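Local coordinates for protein LbaCas13a H328A (C2c2) (Lachnospiraceae bacterium NK4A179, PDB 5WLH) that binds a CRISPR guide RNA and, like other Cas13a nucleases, probably uses it to recognise and cut target RNA, at residues K398-N401 with M402-H406; A785-D788 with F789-I793; I1093-F1096 with Q1097-K1100. All coordinates share one frame; numbering follows the deposited sequence.

Interaction 1: residues K398-N401 with M402-H406; sequences KMLN and MFFIH. With nucleotides of chain B.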
loop_
_atom_site.group_PDB
_atom_site.type_symbol
_atom_site.label_atom_id
_atom_site.label_comp_id
_atom_site.label_asym_id
_atom_site.label_seq_id
_atom_site.Cartn_x
_atom_site.Cartn_y
_atom_site.Cartn_z
ATOM N N LYS A 398 18.652 -31.471 -17.721
ATOM C CA LYS A 398 17.306 -31.656 -18.257
ATOM C C LYS A 398 16.253 -31.088 -17.319
ATOM O O LYS A 398 15.245 -30.542 -17.773
ATOM C CB LYS A 398 17.030 -33.139 -18.496
ATOM C CG LYS A 398 18.083 -33.835 -19.356
ATOM C CD LYS A 398 17.459 -34.582 -20.529
ATOM C CE LYS A 398 18.425 -34.684 -21.711
ATOM N NZ LYS A 398 18.636 -33.373 -22.404
ATOM N N MET A 399 16.457 -31.227 -16.007
ATOM C CA MET A 399 15.448 -30.751 -15.069
ATOM C C MET A 399 15.380 -29.228 -15.049
ATOM O O MET A 399 14.326 -28.665 -14.720
ATOM C CB MET A 399 15.718 -31.306 -13.674
ATOM C CG MET A 399 15.430 -32.813 -13.554
ATOM S SD MET A 399 13.941 -33.357 -14.437
ATOM C CE MET A 399 12.799 -33.622 -13.069
ATOM N N LEU A 400 16.477 -28.554 -15.399
ATOM C CA LEU A 400 16.450 -27.098 -15.490
ATOM C C LEU A 400 15.692 -26.639 -16.732
ATOM O O LEU A 400 14.937 -25.666 -16.677
ATOM C CB LEU A 400 17.869 -26.532 -15.479
ATOM C CG LEU A 400 17.952 -25.006 -15.556
ATOM C CD1 LEU A 400 17.188 -24.383 -14.394
ATOM C CD2 LEU A 400 19.403 -24.531 -15.563
ATOM N N ASN A 401 15.877 -27.320 -17.862
ATOM C CA ASN A 401 15.078 -27.005 -19.037
ATOM C C ASN A 401 13.596 -27.203 -18.754
ATOM O O ASN A 401 12.764 -26.398 -19.179
ATOM C CB ASN A 401 15.514 -27.867 -20.218
ATOM C CG ASN A 401 16.950 -27.598 -20.641
ATOM O OD1 ASN A 401 17.396 -26.443 -20.681
ATOM N ND2 ASN A 401 17.685 -28.666 -20.959
ATOM N N MET A 402 13.255 -28.273 -18.038
ATOM C CA MET A 402 11.864 -28.529 -17.700
ATOM C C MET A 402 11.347 -27.492 -16.713
ATOM O O MET A 402 10.191 -27.070 -16.809
ATOM C CB MET A 402 11.700 -29.935 -17.125
ATOM C CG MET A 402 11.814 -31.065 -18.151
ATOM S SD MET A 402 10.614 -30.896 -19.490
ATOM C CE MET A 402 9.102 -31.028 -18.577
ATOM N N PHE A 403 12.177 -27.077 -15.748
ATOM C CA PHE A 403 11.739 -26.013 -14.848
ATOM C C PHE A 403 11.341 -24.783 -15.645
ATOM O O PHE A 403 10.297 -24.176 -15.402
ATOM C CB PHE A 403 12.835 -25.655 -13.843
ATOM C CG PHE A 403 12.407 -24.603 -12.860
ATOM C CD1 PHE A 403 11.661 -24.954 -11.747
ATOM C CD2 PHE A 403 12.700 -23.259 -13.081
ATOM C CE1 PHE A 403 11.228 -23.982 -10.854
ATOM C CE2 PHE A 403 12.275 -22.280 -12.188
ATOM C CZ PHE A 403 11.547 -22.646 -11.069
ATOM N N PHE A 404 12.175 -24.401 -16.603
ATOM C CA PHE A 404 11.901 -23.214 -17.387
ATOM C C PHE A 404 10.692 -23.422 -18.296
ATOM O O PHE A 404 9.854 -22.528 -18.429
ATOM C CB PHE A 404 13.150 -22.833 -18.189
ATOM C CG PHE A 404 14.149 -22.031 -17.396
ATOM C CD1 PHE A 404 13.743 -20.910 -16.674
ATOM C CD2 PHE A 404 15.483 -22.417 -17.337
ATOM C CE1 PHE A 404 14.665 -20.179 -15.923
ATOM C CE2 PHE A 404 16.411 -21.675 -16.605
ATOM C CZ PHE A 404 15.998 -20.563 -15.889
ATOM N N ILE A 405 10.573 -24.595 -18.921
ATOM C CA ILE A 405 9.403 -24.831 -19.770
ATOM C C ILE A 405 8.120 -24.756 -18.944
ATOM O O ILE A 405 7.102 -24.214 -19.399
ATOM C CB ILE A 405 9.536 -26.174 -20.504
ATOM C CG1 ILE A 405 10.622 -26.056 -21.576
ATOM C CG2 ILE A 405 8.201 -26.567 -21.171
ATOM C CD1 ILE A 405 11.129 -27.366 -22.067
ATOM N N HIS A 406 8.160 -25.259 -17.711
ATOM C CA HIS A 406 7.007 -25.131 -16.820
ATOM C C HIS A 406 6.736 -23.676 -16.453
ATOM O O HIS A 406 5.569 -23.270 -16.365
ATOM C CB HIS A 406 7.212 -25.965 -15.562
ATOM C CG HIS A 406 6.845 -27.407 -15.738
ATOM N ND1 HIS A 406 7.677 -28.440 -15.364
ATOM C CD2 HIS A 406 5.736 -27.986 -16.260
ATOM C CE1 HIS A 406 7.095 -29.594 -15.645
ATOM N NE2 HIS A 406 5.914 -29.346 -16.184
ATOM P P G B 15 -1.132 -35.500 -10.197
ATOM O OP1 G B 15 -2.004 -36.708 -10.305
ATOM O OP2 G B 15 0.168 -35.594 -9.476
ATOM O "O5'" G B 15 -0.864 -34.900 -11.633
ATOM C "C5'" G B 15 -1.939 -34.729 -12.538
ATOM C "C4'" G B 15 -1.579 -33.784 -13.647
ATOM O "O4'" G B 15 -1.265 -32.477 -13.104
ATOM C "C3'" G B 15 -0.357 -34.151 -14.471
ATOM O "O3'" G B 15 -0.680 -35.115 -15.460
ATOM C "C2'" G B 15 0.057 -32.807 -15.049
ATOM O "O2'" G B 15 -0.784 -32.468 -16.143
ATOM C "C1'" G B 15 -0.270 -31.861 -13.889
ATOM N N9 G B 15 0.913 -31.608 -13.048
ATOM C C8 G B 15 1.371 -32.395 -12.017
ATOM N N7 G B 15 2.463 -31.935 -11.463
ATOM C C5 G B 15 2.739 -30.779 -12.178
ATOM C C6 G B 15 3.802 -29.859 -12.027
ATOM O O6 G B 15 4.720 -29.908 -11.200
ATOM N N1 G B 15 3.728 -28.831 -12.956
ATOM C C2 G B 15 2.737 -28.696 -13.899
ATOM N N2 G B 15 2.825 -27.629 -14.704
ATOM N N3 G B 15 1.734 -29.550 -14.050
ATOM C C4 G B 15 1.799 -30.564 -13.165
#

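Interaction 2: residues A785-D788 with F789-I793; sequences AEND and FGQRI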
loop_
_atom_site.group_PDB
_atom_site.type_symbol
_atom_site.label_atom_id
_atom_site.label_comp_id
_atom_site.label_asym_id
_atom_site.label_seq_id
_atom_site.Cartn_x
_atom_site.Cartn_y
_atom_site.Cartn_z
ATOM N N ALA A 785 -26.322 -11.960 12.684
ATOM C CA ALA A 785 -25.194 -11.019 12.634
ATOM C C ALA A 785 -24.862 -10.482 14.020
ATOM O O ALA A 785 -23.714 -10.555 14.471
ATOM C CB ALA A 785 -25.494 -9.866 11.686
ATOM N N GLU A 786 -25.868 -9.931 14.702
ATOM C CA GLU A 786 -25.629 -9.408 16.040
ATOM C C GLU A 786 -25.275 -10.527 17.009
ATOM O O GLU A 786 -24.453 -10.335 17.913
ATOM C CB GLU A 786 -26.844 -8.627 16.532
ATOM C CG GLU A 786 -26.531 -7.679 17.677
ATOM C CD GLU A 786 -27.280 -6.367 17.571
ATOM O OE1 GLU A 786 -27.111 -5.507 18.462
ATOM O OE2 GLU A 786 -28.036 -6.196 16.592
ATOM N N ASN A 787 -25.880 -11.707 16.838
ATOM C CA ASN A 787 -25.461 -12.855 17.634
ATOM C C ASN A 787 -24.038 -13.266 17.279
ATOM O O ASN A 787 -23.244 -13.618 18.162
ATOM C CB ASN A 787 -26.424 -14.029 17.435
ATOM C CG ASN A 787 -25.938 -15.302 18.117
ATOM O OD1 ASN A 787 -25.888 -15.379 19.344
ATOM N ND2 ASN A 787 -25.564 -16.301 17.319
ATOM N N ASP A 788 -23.704 -13.229 15.988
ATOM C CA ASP A 788 -22.340 -13.498 15.547
ATOM C C ASP A 788 -21.366 -12.517 16.183
ATOM O O ASP A 788 -20.403 -12.914 16.854
ATOM C CB ASP A 788 -22.275 -13.413 14.020
ATOM C CG ASP A 788 -21.422 -14.503 13.408
ATOM O OD1 ASP A 788 -20.313 -14.756 13.927
ATOM O OD2 ASP A 788 -21.865 -15.103 12.405
ATOM N N PHE A 789 -21.613 -11.221 15.980
ATOM C CA PHE A 789 -20.838 -10.160 16.608
ATOM C C PHE A 789 -20.612 -10.429 18.090
ATOM O O PHE A 789 -19.468 -10.527 18.550
ATOM C CB PHE A 789 -21.563 -8.827 16.398
ATOM C CG PHE A 789 -20.694 -7.618 16.582
ATOM C CD1 PHE A 789 -19.866 -7.178 15.557
ATOM C CD2 PHE A 789 -20.713 -6.911 17.776
ATOM C CE1 PHE A 789 -19.065 -6.059 15.726
ATOM C CE2 PHE A 789 -19.912 -5.788 17.951
ATOM C CZ PHE A 789 -19.089 -5.363 16.924
ATOM N N GLY A 790 -21.698 -10.594 18.851
ATOM C CA GLY A 790 -21.554 -10.817 20.281
ATOM C C GLY A 790 -20.835 -12.108 20.614
ATOM O O GLY A 790 -20.126 -12.189 21.623
ATOM N N GLN A 791 -20.994 -13.131 19.772
ATOM C CA GLN A 791 -20.293 -14.389 20.001
ATOM C C GLN A 791 -18.782 -14.192 19.940
ATOM O O GLN A 791 -18.043 -14.646 20.825
ATOM C CB GLN A 791 -20.747 -15.433 18.977
ATOM C CG GLN A 791 -20.471 -16.870 19.390
ATOM C CD GLN A 791 -21.074 -17.215 20.738
ATOM O OE1 GLN A 791 -20.363 -17.345 21.737
ATOM N NE2 GLN A 791 -22.392 -17.364 20.774
ATOM N N ARG A 792 -18.303 -13.504 18.902
ATOM C CA ARG A 792 -16.865 -13.289 18.778
ATOM C C ARG A 792 -16.339 -12.417 19.906
ATOM O O ARG A 792 -15.236 -12.659 20.415
ATOM C CB ARG A 792 -16.534 -12.682 17.418
ATOM C CG ARG A 792 -17.231 -13.378 16.278
ATOM C CD ARG A 792 -17.019 -12.636 14.987
ATOM N NE ARG A 792 -15.873 -13.135 14.241
ATOM C CZ ARG A 792 -15.936 -14.132 13.363
ATOM N NH1 ARG A 792 -14.844 -14.526 12.720
ATOM N NH2 ARG A 792 -17.095 -14.732 13.129
ATOM N N ILE A 793 -17.117 -11.412 20.322
ATOM C CA ILE A 793 -16.728 -10.590 21.467
ATOM C C ILE A 793 -16.524 -11.461 22.698
ATOM O O ILE A 793 -15.517 -11.343 23.409
ATOM C CB ILE A 793 -17.779 -9.496 21.734
ATOM C CG1 ILE A 793 -17.999 -8.641 20.488
ATOM C CG2 ILE A 793 -17.372 -8.649 22.933
ATOM C CD1 ILE A 793 -17.010 -7.529 20.327
#

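Interaction 3: residues I1093-F1096 with Q1097-K1100; sequences IKKF and QEMK. With nucleotides of chain B.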
loop_
_atom_site.group_PDB
_atom_site.type_symbol
_atom_site.label_atom_id
_atom_site.label_comp_id
_atom_site.label_asym_id
_atom_site.label_seq_id
_atom_site.Cartn_x
_atom_site.Cartn_y
_atom_site.Cartn_z
ATOM N N ILE A 1093 -27.308 22.708 0.213
ATOM C CA ILE A 1093 -26.355 22.615 1.309
ATOM C C ILE A 1093 -24.998 22.175 0.781
ATOM O O ILE A 1093 -23.962 22.757 1.122
ATOM C CB ILE A 1093 -26.882 21.664 2.399
ATOM C CG1 ILE A 1093 -27.998 22.347 3.188
ATOM C CG2 ILE A 1093 -25.764 21.230 3.336
ATOM C CD1 ILE A 1093 -27.496 23.443 4.111
ATOM N N LYS A 1094 -24.993 21.152 -0.084
ATOM C CA LYS A 1094 -23.745 20.684 -0.683
ATOM C C LYS A 1094 -23.069 21.792 -1.476
ATOM O O LYS A 1094 -21.849 21.977 -1.381
ATOM C CB LYS A 1094 -24.008 19.471 -1.576
ATOM C CG LYS A 1094 -22.744 18.833 -2.159
ATOM C CD LYS A 1094 -21.952 18.119 -1.069
ATOM C CE LYS A 1094 -20.878 17.206 -1.660
ATOM N NZ LYS A 1094 -19.801 17.971 -2.347
ATOM N N LYS A 1095 -23.848 22.549 -2.256
ATOM C CA LYS A 1095 -23.280 23.657 -3.016
ATOM C C LYS A 1095 -22.695 24.715 -2.092
ATOM O O LYS A 1095 -21.624 25.265 -2.371
ATOM C CB LYS A 1095 -24.342 24.274 -3.931
ATOM C CG LYS A 1095 -24.666 23.453 -5.164
ATOM C CD LYS A 1095 -25.690 24.170 -6.043
ATOM C CE LYS A 1095 -26.022 23.363 -7.291
ATOM N NZ LYS A 1095 -26.588 24.222 -8.378
ATOM N N PHE A 1096 -23.379 25.018 -0.984
ATOM C CA PHE A 1096 -22.817 25.992 -0.054
ATOM C C PHE A 1096 -21.510 25.485 0.534
ATOM O O PHE A 1096 -20.525 26.225 0.622
ATOM C CB PHE A 1096 -23.769 26.307 1.090
ATOM C CG PHE A 1096 -23.117 27.145 2.152
ATOM C CD1 PHE A 1096 -22.846 28.477 1.910
ATOM C CD2 PHE A 1096 -22.707 26.590 3.353
ATOM C CE1 PHE A 1096 -22.231 29.259 2.863
ATOM C CE2 PHE A 1096 -22.073 27.367 4.308
ATOM C CZ PHE A 1096 -21.843 28.705 4.066
ATOM N N GLN A 1097 -21.507 24.234 0.993
ATOM C CA GLN A 1097 -20.289 23.652 1.543
ATOM C C GLN A 1097 -19.148 23.751 0.540
ATOM O O GLN A 1097 -18.021 24.120 0.900
ATOM C CB GLN A 1097 -20.549 22.197 1.934
ATOM C CG GLN A 1097 -21.552 22.055 3.070
ATOM C CD GLN A 1097 -21.764 20.618 3.502
ATOM O OE1 GLN A 1097 -21.965 19.724 2.674
ATOM N NE2 GLN A 1097 -21.701 20.385 4.804
ATOM N N GLU A 1098 -19.432 23.471 -0.733
ATOM C CA GLU A 1098 -18.389 23.576 -1.753
ATOM C C GLU A 1098 -17.886 25.008 -1.892
ATOM O O GLU A 1098 -16.682 25.235 -2.052
ATOM C CB GLU A 1098 -18.898 23.053 -3.096
ATOM C CG GLU A 1098 -19.114 21.549 -3.128
ATOM C CD GLU A 1098 -19.951 21.086 -4.319
ATOM O OE1 GLU A 1098 -20.585 21.936 -4.979
ATOM O OE2 GLU A 1098 -19.980 19.867 -4.591
ATOM N N MET A 1099 -18.789 25.995 -1.836
ATOM C CA MET A 1099 -18.352 27.381 -1.980
ATOM C C MET A 1099 -17.610 27.861 -0.741
ATOM O O MET A 1099 -16.662 28.651 -0.848
ATOM C CB MET A 1099 -19.545 28.299 -2.259
ATOM C CG MET A 1099 -20.210 28.078 -3.605
ATOM S SD MET A 1099 -19.059 28.041 -4.998
ATOM C CE MET A 1099 -18.089 29.527 -4.761
ATOM N N LYS A 1100 -18.042 27.420 0.444
ATOM C CA LYS A 1100 -17.295 27.763 1.647
ATOM C C LYS A 1100 -15.868 27.237 1.554
ATOM O O LYS A 1100 -14.911 27.947 1.881
ATOM C CB LYS A 1100 -18.005 27.210 2.882
ATOM C CG LYS A 1100 -17.438 27.711 4.215
ATOM C CD LYS A 1100 -18.256 27.173 5.382
ATOM C CE LYS A 1100 -17.745 27.706 6.701
ATOM N NZ LYS A 1100 -17.052 29.012 6.526
ATOM P P A B 38 -16.969 25.240 9.734
ATOM O OP1 A B 38 -16.070 26.030 8.850
ATOM O OP2 A B 38 -18.317 25.806 10.039
ATOM O "O5'" A B 38 -17.260 23.801 9.132
ATOM C "C5'" A B 38 -17.946 22.819 9.901
ATOM C "C4'" A B 38 -18.954 22.066 9.070
ATOM O "O4'" A B 38 -20.193 22.821 9.002
ATOM C "C3'" A B 38 -18.539 21.800 7.623
ATOM O "O3'" A B 38 -19.085 20.557 7.209
ATOM C "C2'" A B 38 -19.251 22.903 6.858
ATOM O "O2'" A B 38 -19.496 22.598 5.501
ATOM C "C1'" A B 38 -20.550 23.015 7.647
ATOM N N9 A B 38 -21.233 24.300 7.510
ATOM C C8 A B 38 -20.771 25.560 7.790
ATOM N N7 A B 38 -21.649 26.503 7.546
ATOM C C5 A B 38 -22.762 25.811 7.084
ATOM C C6 A B 38 -24.033 26.230 6.655
ATOM N N6 A B 38 -24.407 27.508 6.627
ATOM N N1 A B 38 -24.907 25.287 6.248
ATOM C C2 A B 38 -24.528 24.003 6.276
ATOM N N3 A B 38 -23.362 23.486 6.654
ATOM C C4 A B 38 -22.519 24.454 7.053
#

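Interaction 1: residues K398-N401 with M402-H406
Leu400 and Phe404 sit one helical turn apart and make the apolar part of this contact. Their side chains run side by side and point the same way, and CD1 of Leu400 lies 3.6 Å from CE2 of Phe404. Phe404 has its CG beside its own backbone N (chi1 -83°), which leans the ring back over the preceding turn and puts its CD2 3.4 Å from Leu400 O. Phe283 meets this ring edge-to-face, and Met302 and Leu305 of helix 292-311 pack on it, a setting that suits a large aromatic. With an alanine in place of Phe404, Leu400 would probably lose the surface along which its CD1 branch rests, and a gap would open toward Phe283.

Main-chain bonds from the N-H groups of Met402 to His406 to the carbonyl four residues earlier make this the opening of an alpha-helix, residues 398-417, set among helices 268-287, 292-311 and 357-388. Ile405 N bonds in this way to Asn401 O, and CG1 of Ile405 lies 3.2 Å from Asn401 O. The amide of Asn401 turns the other way: its ND2 bonds to Phe395 O and ties the preceding loop to the helix. Met402, flexible and bent at both chi2 and chi3, fits against Tyr379 and Val383.

At the RNA, His406 brings CD2 to 3.3 Å from N2 of G15 of chain B. The guanine N1 stands 3.8 Å above one imidazole face, toward its rim, while a hydrogen bond from ND1 to Glu276 limits rotation of the ring.

Interaction 2: residues A785-D788 with F789-I793
The backbone N of Phe789 meets the carbonyl O of Ala785 at 2.7 Å, with an almost straight N-H...O angle of 175°. Three more bonds of the same step follow, from Gly790 to Glu786, from Gln791 to Asn787 and from Arg792 to Asp788. Gly790 has no side chain, so here its part in the contact is played by the main chain alone.

Asp788 and Arg792 add a side-chain link to this ladder. They lie side by side, pointing the same way, and NH2 of Arg792 reaches OD1 of Asp788 at 3.3 Å. The bond is weak, bent to 146°, yet it belongs to a salt bridge: the carboxylate oxygen comes to the edge of the guanidinium, in its plane, while the two flat groups are turned 37° apart. Arg792 gets there by holding CG beside its own backbone N, which brings CG to 3.3 Å from Asp788 O, and by bending at chi3, which swings the charged end back toward the aspartate. A long, flexible arginine can span this turn while keeping its head at the surface. Asp788 is also suited to its place, being short and anionic and so able to meet the arginine one turn on.

Phe789 faces inward. Its ring packs on Leu845, Leu846 and Asn849 of helix 843-861 and on Ile812 of helix 805-813, and Ile793, one turn on, also meets Ile808 and Ile812. The split of polar residues outward and Phe789 and Ile793 inward is that of an amphipathic alpha-helix, here helix 786-799, with an i to i+4 ion pair on its outer side.

Interaction 3: residues I1093-F1096 with Q1097-K1100
Across residues 1093-1100 the backbone is regular alpha-helix, with each N-H of Gln1097 to Lys1100 bonded to the carbonyl four residues earlier. Along one side Lys1094 and Glu1098 form a salt bridge, NZ to OE2 at 2.9 Å. The lysine reaches the anti side of that oxygen, 29° out of the carboxylate plane, after bending at chi2 and chi4. The same NZ also bonds to Ala1354 O, so two oxygens grip this buried ammonium group. Glu1098 OE1 lies near Asp1356 OD2, a like-charge neighbour whose effect the lysine probably offsets.

Helix 1087-1103 packs on strand 1336-1344 through Lys1094 and on helix 1062-1075 through Ile1093, Phe1096 and Met1099, and its residues also contact the bound RNA.

Phe1096 turns its edge to adenine A38 of chain B: CE2 comes 3.3 Å from C5, approaching one flat side of the base. An apolar ring suits a nucleobase, and Tyr1068 meets the phenyl ring in turn. Lys1100 slants past Phe1096, its CD 4.0 Å from CE2, and runs extended as far as CE, 3.2 Å from OP1 of A38, then bends at chi4; NZ stays 3.9 Å from OP1 and has a long, weak ion pair with Glu1104. Ile1093 adds CD1 at 3.7 Å from C2 of the base.

Gln1097 serves the sugar. With CG beside the backbone N (chi1 -65°) and the chain extended beyond it, NE2 gives a weak hydrogen bond to O2' of A38 at 3.2 Å, bent to 126°. The amide N-H thus donates to a hydroxyl that DNA lacks.

Along the chain the three contacts come in series, each within a single helix: 398-417, then 786-799, then 1087-1103. None touches another. The centres of interactions 1 and 2 lie about 51 Å apart, those of interactions 2 and 3 about 40 Å, and those of interactions 1 and 3 about 64 Å, on opposite sides of the chain's centre. Interactions 1 and 3 both meet the guide, at nucleotides G15 and A38 of chain B, whereas the nearest atom of interaction 2 is about 10 Å from the RNA. One guide strand thus links widely separated helices of this largely helical protein, consistent with a protein that meets its guide at well-separated places.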